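Local coordinates for Lin0012 protein (Listeria innocua, PDB 3K17) that probably phosphorylates phosphomevalonate with ATP, a step of the mevalonate route to isopentenyl diphosphate, at residues 140-152 / 192-205. Numbering follows the deposited sequence.
Sequences SMLKKFKLAALSH and LEWFMKEPWPMLQI
K146 and K143 reach from helix 141-152 to carbonyls at the C-terminal end of helix 192-197 and just beyond it. K146 NZ binds E198 O at 2.8 Å and makes weak bonds to F195 O and M196 O. K143 NZ also takes M196 O, at 3.0 Å, from above its carbonyl plane. A water accepts from K146 NZ and donates to M196 O. The carbonyls at this helix end probably favour the two positive charges.

The stem of K146 lies over one face of the W200 indole. Its chi1 of -68° sets CG over the six-membered ring, and the extended chain beyond takes NZ on to an off-centre cation-pi contact with the five-membered ring. W200 NE1 also donates to F195 O, a bond tilted from the ring plane that should help hold the indole in place. L150 CG meets the edge of the W200 ring at CH2, 3.7 Å away.

Apolar contacts fill the rest. M196, a selenomethionine, is a knob among K143, K146, L147 and L150. M196 is bent at chi2 and chi3, with its SE 3.6 Å from L147 CD2 and its CE tightly against K146 CB. L150 CD1 meets L192 CD1. Further on, I205 CD1 sits over the centre of one F145 face, while A149 CB lies on the opposite face. L203 CD1 touches F145 CE2.

The axes of helix segments 141-152 and 192-197 come within 9.8 Å, with N-to-C directions 133° apart. A short helix thus packs across helix 141-152 in the N-terminal half of a GHMP kinase fold, continued by the connection into sheet strand 204-208.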
loop_
_atom_site.group_PDB
_atom_site.type_symbol
_atom_site.label_atom_id
_atom_site.label_comp_id
_atom_site.label_asym_id
_atom_site.label_seq_id
_atom_site.Cartn_x
_atom_site.Cartn_y
_atom_site.Cartn_z
ATOM N N SER A 140 8.468 44.066 4.253
ATOM C CA SER A 140 8.673 44.642 2.928
ATOM C C SER A 140 7.999 43.827 1.836
ATOM O O SER A 140 7.765 42.625 1.997
ATOM C CB SER A 140 10.162 44.724 2.613
ATOM O OG SER A 140 10.707 43.426 2.477
HETATM N N MSE A 141 7.703 44.478 0.716
HETATM C CA MSE A 141 7.064 43.781 -0.391
HETATM C C MSE A 141 7.996 42.725 -0.973
HETATM O O MSE A 141 7.545 41.677 -1.439
HETATM C CB MSE A 141 6.665 44.751 -1.500
HETATM C CG MSE A 141 5.873 44.067 -2.609
HETATM SE SE MSE A 141 5.154 45.301 -3.887
HETATM C CE MSE A 141 4.063 46.349 -2.671
ATOM N N LEU A 142 9.298 43.000 -0.943
ATOM C CA LEU A 142 10.266 42.052 -1.482
ATOM C C LEU A 142 10.325 40.779 -0.641
ATOM O O LEU A 142 10.501 39.687 -1.176
ATOM C CB LEU A 142 11.654 42.686 -1.564
ATOM C CG LEU A 142 12.788 41.743 -1.961
ATOM C CD1 LEU A 142 12.475 41.086 -3.307
ATOM C CD2 LEU A 142 14.102 42.527 -2.029
ATOM N N LYS A 143 10.196 40.916 0.673
ATOM C CA LYS A 143 10.218 39.741 1.530
ATOM C C LYS A 143 8.943 38.927 1.270
ATOM O O LYS A 143 8.978 37.697 1.262
ATOM C CB LYS A 143 10.315 40.139 3.008
ATOM C CG LYS A 143 11.664 40.735 3.407
ATOM C CD LYS A 143 11.720 41.033 4.909
ATOM C CE LYS A 143 13.001 41.771 5.314
ATOM N NZ LYS A 143 14.228 40.933 5.204
ATOM N N LYS A 144 7.824 39.609 1.048
ATOM C CA LYS A 144 6.571 38.915 0.763
ATOM C C LYS A 144 6.695 38.170 -0.567
ATOM O O LYS A 144 6.191 37.057 -0.717
ATOM C CB LYS A 144 5.403 39.906 0.734
ATOM C CG LYS A 144 5.170 40.568 2.089
ATOM C CD LYS A 144 3.836 41.290 2.192
ATOM C CE LYS A 144 3.800 42.549 1.336
ATOM N NZ LYS A 144 2.498 43.252 1.483
ATOM N N PHE A 145 7.386 38.768 -1.533
ATOM C CA PHE A 145 7.564 38.095 -2.807
ATOM C C PHE A 145 8.326 36.795 -2.573
ATOM O O PHE A 145 7.990 35.762 -3.144
ATOM C CB PHE A 145 8.367 38.946 -3.793
ATOM C CG PHE A 145 8.901 38.158 -4.948
ATOM C CD1 PHE A 145 8.067 37.788 -6.003
ATOM C CD2 PHE A 145 10.224 37.722 -4.952
ATOM C CE1 PHE A 145 8.545 36.992 -7.041
ATOM C CE2 PHE A 145 10.708 36.923 -5.991
ATOM C CZ PHE A 145 9.862 36.560 -7.037
ATOM N N LYS A 146 9.364 36.862 -1.741
ATOM C CA LYS A 146 10.182 35.693 -1.441
ATOM C C LYS A 146 9.366 34.570 -0.792
ATOM O O LYS A 146 9.547 33.405 -1.117
ATOM C CB LYS A 146 11.348 36.074 -0.518
ATOM C CG LYS A 146 12.410 36.969 -1.153
ATOM C CD LYS A 146 13.513 37.253 -0.144
ATOM C CE LYS A 146 14.584 38.180 -0.699
ATOM N NZ LYS A 146 15.636 38.449 0.329
ATOM N N LEU A 147 8.492 34.918 0.143
ATOM C CA LEU A 147 7.656 33.910 0.786
ATOM C C LEU A 147 6.752 33.279 -0.278
ATOM O O LEU A 147 6.672 32.062 -0.393
ATOM C CB LEU A 147 6.796 34.547 1.881
ATOM C CG LEU A 147 7.518 35.060 3.131
ATOM C CD1 LEU A 147 6.546 35.863 3.986
ATOM C CD2 LEU A 147 8.095 33.885 3.923
ATOM N N ALA A 148 6.094 34.125 -1.066
ATOM C CA ALA A 148 5.191 33.669 -2.113
ATOM C C ALA A 148 5.906 32.850 -3.186
ATOM O O ALA A 148 5.362 31.854 -3.689
ATOM C CB ALA A 148 4.484 34.868 -2.748
ATOM N N ALA A 149 7.120 33.266 -3.537
ATOM C CA ALA A 149 7.906 32.571 -4.551
ATOM C C ALA A 149 8.368 31.186 -4.084
ATOM O O ALA A 149 8.293 30.213 -4.843
ATOM C CB ALA A 149 9.115 33.416 -4.951
ATOM N N LEU A 150 8.863 31.100 -2.851
ATOM C CA LEU A 150 9.306 29.816 -2.307
ATOM C C LEU A 150 8.110 28.873 -2.250
ATOM O O LEU A 150 8.207 27.713 -2.629
ATOM C CB LEU A 150 9.867 29.978 -0.893
ATOM C CG LEU A 150 11.247 30.623 -0.731
ATOM C CD1 LEU A 150 11.610 30.720 0.746
ATOM C CD2 LEU A 150 12.280 29.786 -1.473
ATOM N N SER A 151 6.986 29.385 -1.761
ATOM C CA SER A 151 5.766 28.592 -1.646
ATOM C C SER A 151 5.356 28.019 -2.997
ATOM O O SER A 151 5.200 26.808 -3.155
ATOM C CB SER A 151 4.621 29.456 -1.099
ATOM O OG SER A 151 3.408 28.715 -0.998
ATOM N N HIS A 152 5.197 28.905 -3.972
ATOM C CA HIS A 152 4.758 28.515 -5.297
ATOM C C HIS A 152 5.715 27.603 -6.061
ATOM O O HIS A 152 5.271 26.688 -6.751
ATOM C CB HIS A 152 4.451 29.768 -6.126
ATOM C CG HIS A 152 3.648 29.495 -7.361
ATOM N ND1 HIS A 152 4.211 29.033 -8.532
ATOM C CD2 HIS A 152 2.319 29.604 -7.600
ATOM C CE1 HIS A 152 3.263 28.871 -9.440
ATOM N NE2 HIS A 152 2.106 29.209 -8.899
ATOM N N LEU A 192 14.238 29.462 6.745
ATOM C CA LEU A 192 13.403 30.402 6.024
ATOM C C LEU A 192 13.836 31.825 6.415
ATOM O O LEU A 192 13.845 32.739 5.586
ATOM C CB LEU A 192 11.939 30.172 6.398
ATOM C CG LEU A 192 10.909 31.091 5.747
ATOM C CD1 LEU A 192 10.969 30.924 4.240
ATOM C CD2 LEU A 192 9.524 30.764 6.282
ATOM N N GLU A 193 14.206 32.003 7.680
ATOM C CA GLU A 193 14.635 33.314 8.167
ATOM C C GLU A 193 15.875 33.787 7.422
ATOM O O GLU A 193 16.025 34.975 7.145
ATOM C CB GLU A 193 14.926 33.267 9.670
ATOM C CG GLU A 193 15.344 34.619 10.245
ATOM C CD GLU A 193 15.596 34.574 11.745
ATOM O OE1 GLU A 193 16.325 33.663 12.193
ATOM O OE2 GLU A 193 15.071 35.453 12.471
ATOM N N TRP A 194 16.758 32.850 7.098
ATOM C CA TRP A 194 17.980 33.166 6.373
ATOM C C TRP A 194 17.636 33.600 4.949
ATOM O O TRP A 194 18.259 34.506 4.392
ATOM C CB TRP A 194 18.899 31.941 6.328
ATOM C CG TRP A 194 20.194 32.187 5.620
ATOM C CD1 TRP A 194 21.356 32.659 6.164
ATOM C CD2 TRP A 194 20.441 32.034 4.220
ATOM N NE1 TRP A 194 22.314 32.812 5.185
ATOM C CE2 TRP A 194 21.777 32.435 3.982
ATOM C CE3 TRP A 194 19.662 31.598 3.139
ATOM C CZ2 TRP A 194 22.349 32.412 2.708
ATOM C CZ3 TRP A 194 20.231 31.576 1.869
ATOM C CH2 TRP A 194 21.564 31.981 1.667
ATOM N N PHE A 195 16.643 32.941 4.360
ATOM C CA PHE A 195 16.216 33.259 2.999
ATOM C C PHE A 195 15.638 34.665 2.903
ATOM O O PHE A 195 15.833 35.354 1.903
ATOM C CB PHE A 195 15.155 32.251 2.524
ATOM C CG PHE A 195 15.721 31.042 1.830
ATOM C CD1 PHE A 195 16.367 31.172 0.603
ATOM C CD2 PHE A 195 15.566 29.770 2.376
ATOM C CE1 PHE A 195 16.848 30.054 -0.079
ATOM C CE2 PHE A 195 16.043 28.635 1.705
ATOM C CZ PHE A 195 16.683 28.774 0.474
HETATM N N MSE A 196 14.923 35.081 3.948
HETATM C CA MSE A 196 14.289 36.395 3.983
HETATM C C MSE A 196 15.285 37.539 4.104
HETATM O O MSE A 196 15.068 38.620 3.560
HETATM C CB MSE A 196 13.300 36.482 5.152
HETATM C CG MSE A 196 12.088 35.565 5.038
HETATM SE SE MSE A 196 11.073 35.846 3.401
HETATM C CE MSE A 196 11.821 34.397 2.362
ATOM N N LYS A 197 16.371 37.300 4.826
ATOM C CA LYS A 197 17.385 38.326 5.032
ATOM C C LYS A 197 18.478 38.322 3.979
ATOM O O LYS A 197 19.159 39.325 3.782
ATOM C CB LYS A 197 18.011 38.164 6.418
ATOM C CG LYS A 197 17.029 38.422 7.544
ATOM C CD LYS A 197 17.685 38.344 8.909
ATOM C CE LYS A 197 16.680 38.700 9.998
ATOM N NZ LYS A 197 17.281 38.663 11.356
ATOM N N GLU A 198 18.650 37.198 3.298
ATOM C CA GLU A 198 19.686 37.104 2.285
ATOM C C GLU A 198 19.227 37.600 0.912
ATOM O O GLU A 198 18.168 37.208 0.413
ATOM C CB GLU A 198 20.159 35.653 2.165
ATOM C CG GLU A 198 21.442 35.459 1.370
ATOM C CD GLU A 198 22.679 35.906 2.134
ATOM O OE1 GLU A 198 22.541 36.313 3.308
ATOM O OE2 GLU A 198 23.789 35.840 1.560
ATOM N N PRO A 199 20.006 38.498 0.292
ATOM C CA PRO A 199 19.579 38.965 -1.030
ATOM C C PRO A 199 19.703 37.794 -2.013
ATOM O O PRO A 199 20.695 37.064 -1.999
ATOM C CB PRO A 199 20.559 40.106 -1.332
ATOM C CG PRO A 199 21.782 39.743 -0.528
ATOM C CD PRO A 199 21.189 39.240 0.766
ATOM N N TRP A 200 18.689 37.599 -2.845
ATOM C CA TRP A 200 18.717 36.502 -3.806
ATOM C C TRP A 200 19.450 36.897 -5.079
ATOM O O TRP A 200 19.060 37.842 -5.755
ATOM C CB TRP A 200 17.287 36.080 -4.155
ATOM C CG TRP A 200 16.558 35.398 -3.036
ATOM C CD1 TRP A 200 16.945 35.311 -1.724
ATOM C CD2 TRP A 200 15.302 34.722 -3.129
ATOM N NE1 TRP A 200 16.003 34.622 -0.997
ATOM C CE2 TRP A 200 14.984 34.248 -1.835
ATOM C CE3 TRP A 200 14.410 34.469 -4.184
ATOM C CZ2 TRP A 200 13.809 33.536 -1.565
ATOM C CZ3 TRP A 200 13.238 33.761 -3.915
ATOM C CH2 TRP A 200 12.952 33.304 -2.616
ATOM N N PRO A 201 20.513 36.164 -5.437
ATOM C CA PRO A 201 21.223 36.537 -6.661
ATOM C C PRO A 201 20.371 36.574 -7.925
ATOM O O PRO A 201 19.473 35.745 -8.115
ATOM C CB PRO A 201 22.359 35.506 -6.744
ATOM C CG PRO A 201 21.935 34.400 -5.811
ATOM C CD PRO A 201 21.234 35.107 -4.707
HETATM N N MSE A 202 20.665 37.567 -8.764
HETATM C CA MSE A 202 20.005 37.786 -10.049
HETATM C C MSE A 202 18.586 38.325 -10.023
HETATM O O MSE A 202 18.095 38.834 -11.031
HETATM C CB MSE A 202 20.027 36.501 -10.859
HETATM C CG MSE A 202 21.413 36.086 -11.261
HETATM SE SE MSE A 202 21.409 34.368 -12.090
HETATM C CE MSE A 202 23.015 33.657 -11.279
ATOM N N LEU A 203 17.930 38.224 -8.876
ATOM C CA LEU A 203 16.560 38.691 -8.764
ATOM C C LEU A 203 16.410 40.196 -8.940
ATOM O O LEU A 203 17.126 40.979 -8.327
ATOM C CB LEU A 203 15.981 38.303 -7.403
ATOM C CG LEU A 203 14.559 38.799 -7.147
ATOM C CD1 LEU A 203 13.598 38.074 -8.082
ATOM C CD2 LEU A 203 14.177 38.560 -5.684
ATOM N N GLN A 204 15.474 40.595 -9.790
ATOM C CA GLN A 204 15.197 42.008 -9.985
ATOM C C GLN A 204 13.769 42.182 -10.456
ATOM O O GLN A 204 13.316 41.505 -11.377
ATOM C CB GLN A 204 16.148 42.651 -11.000
ATOM C CG GLN A 204 16.086 44.178 -10.941
ATOM C CD GLN A 204 16.919 44.869 -12.010
ATOM O OE1 GLN A 204 18.109 44.592 -12.164
ATOM N NE2 GLN A 204 16.295 45.782 -12.744
ATOM N N ILE A 205 13.058 43.091 -9.810
ATOM C CA ILE A 205 11.683 43.371 -10.164
ATOM C C ILE A 205 11.578 44.871 -10.389
ATOM O O ILE A 205 11.564 45.652 -9.444
ATOM C CB ILE A 205 10.727 42.923 -9.040
ATOM C CG1 ILE A 205 11.020 41.459 -8.676
ATOM C CG2 ILE A 205 9.288 43.084 -9.485
ATOM C CD1 ILE A 205 10.158 40.915 -7.546
HETATM O O HOH W 1 14.458 40.809 1.495
#